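Aspartate aminotransferase (Leishmania major, PDB 4H51) probably catalyses the reversible, pyridoxal-phosphate-dependent transfer of an amino group between L-aspartate and 2-oxoglutarate. Local coordinates at residues I93-A96 / V97-I100; R131-A135 / E136-I140. All coordinates share one frame; numbering follows the deposited sequence.

How the contacts relate
Two short-range contacts illustrate how a chain is shaped locally within a larger fold. From the N terminus, contact 1 (93-96 with 97-100) comes first, inside helix 90-101; it closes helical turns and no loop, and the helix presses on strands 110-116 and 258-262 of the main sheet. After strand 110-116 and helix 117-129 the chain reaches contact 2 (131-135 with 136-140), which closes the tight turn leading into strand 140-144. The contacts stand in series, neither nested nor crossing; the centres of contact 1 and contact 2 are about 28 Å apart. The first sits mostly within the fold, the second nearer the surface, beside the other subunit.

Contact 1: residues I93-A96 / V97-I100; sequences IDEA and VKII
Val-97 and Ile-93 meet one helical turn apart and mark the tight flank of their helix, the looser pairing being that of Glu-95 and Lys-98. On the packed side, the N-H of Val-97 donates to Ile-93 O over 3.0 Å in a fairly straight bond (158° at the hydrogen). Of the methyls of Val-97, CG1 approaches Ile-93 O at 3.5 Å, while CG2 lies near both carbonyls of the preceding turn, nearest Asp-94 O at 3.4 Å. Both Ile-93 and Val-97 then reach Ala-112 in strand 110-116.

Two residues further on, the bonding shifts toward an i to i+3 pattern. Ile-99 N donates to Ala-96 O at 3.2 Å, a bond that arrives from well above the carbonyl plane (63° out of it), and has only a weak bond to Glu-95 O. With chi1 at 76°, CG1 of Ile-99 is wedged between its own backbone N and carbonyl carbon, which brings it 3.2 Å from Ala-96 O. That oxygen also receives NE2 of Gln-261, so it is gripped by a backbone and a side-chain donor.

The pairing of Glu-95 with Lys-98, both partly exposed, is loose. Glu-95 bends at chi2 and reaches the aliphatic part of Lys-98, OE1 standing 4.0 Å from CD. Its OE2 remains 4.6 Å from NZ of Lys-98, beyond a salt bridge, although some mutual attraction is likely; Glu-95 also lies against helix 307-318. Asp-94 turns instead to Gln-90, whose NE2 bonds to its OD1.

Such an amphipathic arrangement is characteristic of a helix covering the central sheet in the large domain of fold type I aminotransferases; here Ala-96 and Ile-99 also touch Phe-263, two residues before Lys-265, which carries the pyridoxal phosphate.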
ATOM      1  N   ILE B  93       1.770   0.769  15.813  1.00 11.87           N
ATOM      2  CA  ILE B  93       3.139   1.241  15.567  1.00 11.93           C
ATOM      3  C   ILE B  93       3.998   1.150  16.841  1.00 12.73           C
ATOM      4  O   ILE B  93       5.125   0.641  16.795  1.00 12.47           O
ATOM      5  CB  ILE B  93       3.159   2.690  15.048  1.00 12.15           C
ATOM      6  CG1 ILE B  93       2.481   2.816  13.655  1.00 11.68           C
ATOM      7  CG2 ILE B  93       4.608   3.246  15.026  1.00 12.22           C
ATOM      8  CD1 ILE B  93       2.047   4.239  13.371  1.00 11.92           C
ATOM      9  N   ASP B  94       3.462   1.660  17.937  1.00 13.51           N
ATOM     10  CA  ASP B  94       4.168   1.675  19.241  1.00 14.46           C
ATOM     11  C   ASP B  94       4.519   0.285  19.722  1.00 14.49           C
ATOM     12  O   ASP B  94       5.677   0.029  20.121  1.00 15.06           O
ATOM     13  CB  ASP B  94       3.364   2.415  20.304  1.00 15.51           C
ATOM     14  CG  ASP B  94       3.229   3.906  19.992  1.00 16.46           C
ATOM     15  OD1 ASP B  94       3.887   4.404  19.076  1.00 17.05           O
ATOM     16  OD2 ASP B  94       2.423   4.577  20.648  1.00 17.54           O
ATOM     17  N   GLU B  95       3.553  -0.628  19.668  1.00 14.32           N
ATOM     18  CA  GLU B  95       3.812  -2.008  20.086  1.00 13.99           C
ATOM     19  C   GLU B  95       4.782  -2.715  19.155  1.00 13.71           C
ATOM     20  O   GLU B  95       5.635  -3.528  19.622  1.00 13.16           O
ATOM     21  CB  GLU B  95       2.523  -2.834  20.198  1.00 14.59           C
ATOM     22  CG  GLU B  95       1.541  -2.439  21.288  1.00 15.73           C
ATOM     23  CD  GLU B  95       2.032  -2.641  22.712  1.00 17.59           C
ATOM     24  OE1 GLU B  95       3.052  -3.321  22.944  1.00 18.75           O
ATOM     25  OE2 GLU B  95       1.330  -2.126  23.599  1.00 20.16           O
ATOM     26  N   ALA B  96       4.682  -2.433  17.850  1.00 12.90           N
ATOM     27  CA  ALA B  96       5.504  -3.090  16.868  1.00 12.72           C
ATOM     28  C   ALA B  96       6.964  -2.698  17.079  1.00 13.36           C
ATOM     29  O   ALA B  96       7.834  -3.551  17.085  1.00 13.91           O
ATOM     30  CB  ALA B  96       5.045  -2.733  15.435  1.00 12.93           C
ATOM     31  N   VAL B  97       7.250  -1.422  17.301  1.00 14.29           N
ATOM     32  CA  VAL B  97       8.658  -1.022  17.422  1.00 15.47           C
ATOM     33  C   VAL B  97       9.248  -1.551  18.737  1.00 17.19           C
ATOM     34  O   VAL B  97      10.468  -1.826  18.804  1.00 18.51           O
ATOM     35  CB  VAL B  97       8.922   0.514  17.242  1.00 15.19           C
ATOM     36  CG1 VAL B  97       8.465   0.988  15.836  1.00 14.79           C
ATOM     37  CG2 VAL B  97       8.319   1.316  18.352  1.00 15.44           C
ATOM     38  N   LYS B  98       8.398  -1.710  19.750  1.00 17.93           N
ATOM     39  CA  LYS B  98       8.804  -2.314  21.018  1.00 20.09           C
ATOM     40  C   LYS B  98       9.359  -3.707  20.857  1.00 19.11           C
ATOM     41  O   LYS B  98      10.286  -4.078  21.567  1.00 18.61           O
ATOM     42  CB  LYS B  98       7.639  -2.436  21.998  1.00 23.19           C
ATOM     43  CG  LYS B  98       7.511  -1.277  22.944  1.00 26.29           C
ATOM     44  CD  LYS B  98       6.411  -1.439  23.982  1.00 28.37           C
ATOM     45  CE  LYS B  98       5.800  -0.066  24.246  1.00 31.01           C
ATOM     46  NZ  LYS B  98       4.897   0.033  25.434  1.00 33.92           N
ATOM     47  N   ILE B  99       8.802  -4.513  19.966  1.00 17.96           N
ATOM     48  CA  ILE B  99       9.302  -5.897  19.872  1.00 19.08           C
ATOM     49  C   ILE B  99      10.708  -5.911  19.300  1.00 18.28           C
ATOM     50  O   ILE B  99      11.468  -6.817  19.526  1.00 15.68           O
ATOM     51  CB  ILE B  99       8.385  -6.862  19.090  1.00 19.77           C
ATOM     52  CG1 ILE B  99       8.475  -6.653  17.593  1.00 20.15           C
ATOM     53  CG2 ILE B  99       6.962  -6.787  19.648  1.00 19.68           C
ATOM     54  CD1 ILE B  99       8.054  -7.867  16.774  1.00 21.64           C
ATOM     55  N   ILE B 100      11.040  -4.886  18.526  1.00 18.76           N
ATOM     56  CA  ILE B 100      12.358  -4.880  17.945  1.00 20.24           C
ATOM     57  C   ILE B 100      13.369  -4.318  18.958  1.00 18.08           C
ATOM     58  O   ILE B 100      14.394  -4.963  19.169  1.00 17.30           O
ATOM     59  CB  ILE B 100      12.418  -4.329  16.497  1.00 22.36           C
ATOM     60  CG1 ILE B 100      13.854  -4.365  15.996  1.00 25.18           C
ATOM     61  CG2 ILE B 100      11.728  -2.973  16.302  1.00 23.74           C
ATOM     62  CD1 ILE B 100      14.225  -5.798  15.574  1.00 25.16           C
TER

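Contact 2: residues R131-A135 / E136-I140; sequences RVFDA and ETTPI
An Asx motif built on Asp-134 folds the chain back on itself, its carboxylate taking donors from Glu-136 and Thr-137 and its carbonyl from Thr-137 and Thr-138. OD1 of Asp-134 takes the N-H of Glu-136 at 3.2 Å, approached from 51° above the carboxylate plane. The other oxygen, OD2, receives the hydroxyl OG1 of Thr-137 at 3.1 Å, again from above that plane. Behind both bonds is the first torsion of Asp-134 (chi1 176°), which swings the carboxylate away from its own N and beside its carbonyl carbon, alongside the oncoming residues.

The carbonyl completes the motif. Asp-134 O accepts Thr-138 N at 2.8 Å, nearly in line with the C=O bond, and Thr-137 N at 3.1 Å from well above the carbonyl plane. The second bond closes a type I beta turn with Ala-135 and Glu-136 at its corners, by which the chain leaving helix 117-129 turns toward strand 140-144, an inner strand of the large-domain sheet. OG1 of Thr-138 lies 3.1 Å from the same Asp-134 O and is also bonded to water 1, which accepts from Asp-134 N; where its proton points is not settled.

Water 2 donates to Ala-135 O and Thr-138 O, bridging the turn. CG2 of Thr-138 leans obliquely on the Phe-133 ring, 3.9 Å from CD2; Phe-133 also packs on Arg-20 of the second subunit.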
ATOM      1  N   ARG B 131      16.067  11.967   0.511  1.00 16.65           N
ATOM      2  CA  ARG B 131      15.979  13.337   1.042  1.00 18.62           C
ATOM      3  C   ARG B 131      17.130  13.742   1.966  1.00 18.75           C
ATOM      4  O   ARG B 131      17.198  14.899   2.375  1.00 19.04           O
ATOM      5  CB  ARG B 131      14.650  13.549   1.762  1.00 20.14           C
ATOM      6  CG  ARG B 131      13.410  13.128   0.970  1.00 21.57           C
ATOM      7  CD  ARG B 131      13.324  13.934  -0.301  1.00 25.94           C
ATOM      8  NE  ARG B 131      12.263  13.456  -1.157  1.00 27.55           N
ATOM      9  CZ  ARG B 131      11.009  13.870  -1.071  1.00 29.91           C
ATOM     10  NH1 ARG B 131      10.655  14.796  -0.166  1.00 29.99           N
ATOM     11  NH2 ARG B 131      10.119  13.368  -1.914  1.00 29.65           N
ATOM     12  N   VAL B 132      17.988  12.773   2.314  1.00 18.56           N
ATOM     13  CA  VAL B 132      19.100  12.947   3.266  1.00 19.17           C
ATOM     14  C   VAL B 132      20.435  12.702   2.526  1.00 18.68           C
ATOM     15  O   VAL B 132      21.460  13.267   2.884  1.00 18.36           O
ATOM     16  CB  VAL B 132      18.967  11.955   4.458  1.00 20.86           C
ATOM     17  CG1 VAL B 132      19.734  12.451   5.658  1.00 23.48           C
ATOM     18  CG2 VAL B 132      17.516  11.763   4.840  1.00 20.85           C
ATOM     19  N   PHE B 133      20.409  11.867   1.490  1.00 17.84           N
ATOM     20  CA  PHE B 133      21.593  11.496   0.710  1.00 17.79           C
ATOM     21  C   PHE B 133      21.334  11.842  -0.746  1.00 18.32           C
ATOM     22  O   PHE B 133      20.207  11.981  -1.166  1.00 19.82           O
ATOM     23  CB  PHE B 133      21.906   9.982   0.827  1.00 17.28           C
ATOM     24  CG  PHE B 133      22.347   9.567   2.178  1.00 16.85           C
ATOM     25  CD1 PHE B 133      21.411   9.193   3.149  1.00 16.14           C
ATOM     26  CD2 PHE B 133      23.704   9.574   2.523  1.00 17.56           C
ATOM     27  CE1 PHE B 133      21.803   8.848   4.415  1.00 16.07           C
ATOM     28  CE2 PHE B 133      24.111   9.198   3.812  1.00 17.42           C
ATOM     29  CZ  PHE B 133      23.164   8.855   4.755  1.00 17.02           C
ATOM     30  N   ASP B 134      22.400  11.965  -1.529  1.00 18.45           N
ATOM     31  CA  ASP B 134      22.263  12.222  -2.950  1.00 18.19           C
ATOM     32  C   ASP B 134      22.097  10.910  -3.678  1.00 17.37           C
ATOM     33  O   ASP B 134      23.092  10.265  -3.970  1.00 17.45           O
ATOM     34  CB  ASP B 134      23.504  12.973  -3.453  1.00 18.72           C
ATOM     35  CG  ASP B 134      23.487  13.202  -4.915  1.00 19.57           C
ATOM     36  OD1 ASP B 134      22.463  12.940  -5.534  1.00 18.82           O
ATOM     37  OD2 ASP B 134      24.518  13.695  -5.470  1.00 22.76           O
ATOM     38  N   ALA B 135      20.864  10.511  -3.994  1.00 17.46           N
ATOM     39  CA  ALA B 135      20.627   9.187  -4.607  1.00 17.44           C
ATOM     40  C   ALA B 135      21.116   9.043  -6.063  1.00 18.37           C
ATOM     41  O   ALA B 135      21.161   7.929  -6.599  1.00 17.50           O
ATOM     42  CB  ALA B 135      19.156   8.769  -4.509  1.00 18.32           C
ATOM     43  N   GLU B 136      21.522  10.148  -6.676  1.00 19.54           N
ATOM     44  CA  GLU B 136      22.140  10.097  -8.001  1.00 20.51           C
ATOM     45  C   GLU B 136      23.575   9.579  -7.951  1.00 19.60           C
ATOM     46  O   GLU B 136      24.077   9.096  -8.940  1.00 20.34           O
ATOM     47  CB  GLU B 136      22.121  11.516  -8.622  1.00 23.04           C
ATOM     48  CG  GLU B 136      20.709  12.036  -8.850  1.00 25.18           C
ATOM     49  CD  GLU B 136      20.000  11.308  -9.989  1.00 26.71           C
ATOM     50  OE1 GLU B 136      20.594  11.110 -11.063  1.00 31.36           O
ATOM     51  OE2 GLU B 136      18.839  10.925  -9.820  1.00 29.88           O
ATOM     52  N   THR B 137      24.196   9.651  -6.784  1.00 19.43           N
ATOM     53  CA  THR B 137      25.643   9.482  -6.587  1.00 20.76           C
ATOM     54  C   THR B 137      26.032   8.520  -5.462  1.00 19.08           C
ATOM     55  O   THR B 137      26.916   7.665  -5.623  1.00 18.59           O
ATOM     56  CB  THR B 137      26.239  10.853  -6.199  1.00 22.01           C
ATOM     57  OG1 THR B 137      26.033  11.758  -7.280  1.00 28.21           O
ATOM     58  CG2 THR B 137      27.641  10.742  -5.965  1.00 24.13           C
ATOM     59  N   THR B 138      25.405   8.704  -4.300  1.00 17.31           N
ATOM     60  CA  THR B 138      25.734   7.920  -3.098  1.00 15.85           C
ATOM     61  C   THR B 138      25.420   6.442  -3.362  1.00 14.51           C
ATOM     62  O   THR B 138      24.307   6.113  -3.747  1.00 13.35           O
ATOM     63  CB  THR B 138      24.886   8.426  -1.889  1.00 16.01           C
ATOM     64  OG1 THR B 138      25.142   9.797  -1.650  1.00 16.73           O
ATOM     65  CG2 THR B 138      25.163   7.663  -0.608  1.00 16.34           C
ATOM     66  N   PRO B 139      26.405   5.546  -3.157  1.00 13.76           N
ATOM     67  CA  PRO B 139      26.109   4.109  -3.273  1.00 13.47           C
ATOM     68  C   PRO B 139      25.139   3.639  -2.210  1.00 12.77           C
ATOM     69  O   PRO B 139      25.179   4.117  -1.052  1.00 13.09           O
ATOM     70  CB  PRO B 139      27.486   3.427  -3.116  1.00 13.63           C
ATOM     71  CG  PRO B 139      28.424   4.469  -2.672  1.00 14.10           C
ATOM     72  CD  PRO B 139      27.764   5.807  -2.645  1.00 14.19           C
ATOM     73  N   ILE B 140      24.286   2.690  -2.597  1.00 12.31           N
ATOM     74  CA  ILE B 140      23.452   1.989  -1.676  1.00 11.85           C
ATOM     75  C   ILE B 140      23.812   0.538  -1.889  1.00 12.10           C
ATOM     76  O   ILE B 140      23.809   0.058  -3.042  1.00 12.60           O
ATOM     77  CB  ILE B 140      21.940   2.328  -1.838  1.00 11.84           C
ATOM     78  CG1 ILE B 140      21.050   1.521  -0.907  1.00 11.77           C
ATOM     79  CG2 ILE B 140      21.463   2.109  -3.288  1.00 12.32           C
ATOM     80  CD1 ILE B 140      19.705   2.215  -0.665  1.00 12.27           C
TER
HETATM   81  O   HOH W   1      24.860  12.355  -0.155  1.00 20.31           O
HETATM   82  O   HOH W   2      22.701   5.824  -5.850  1.00 16.18           O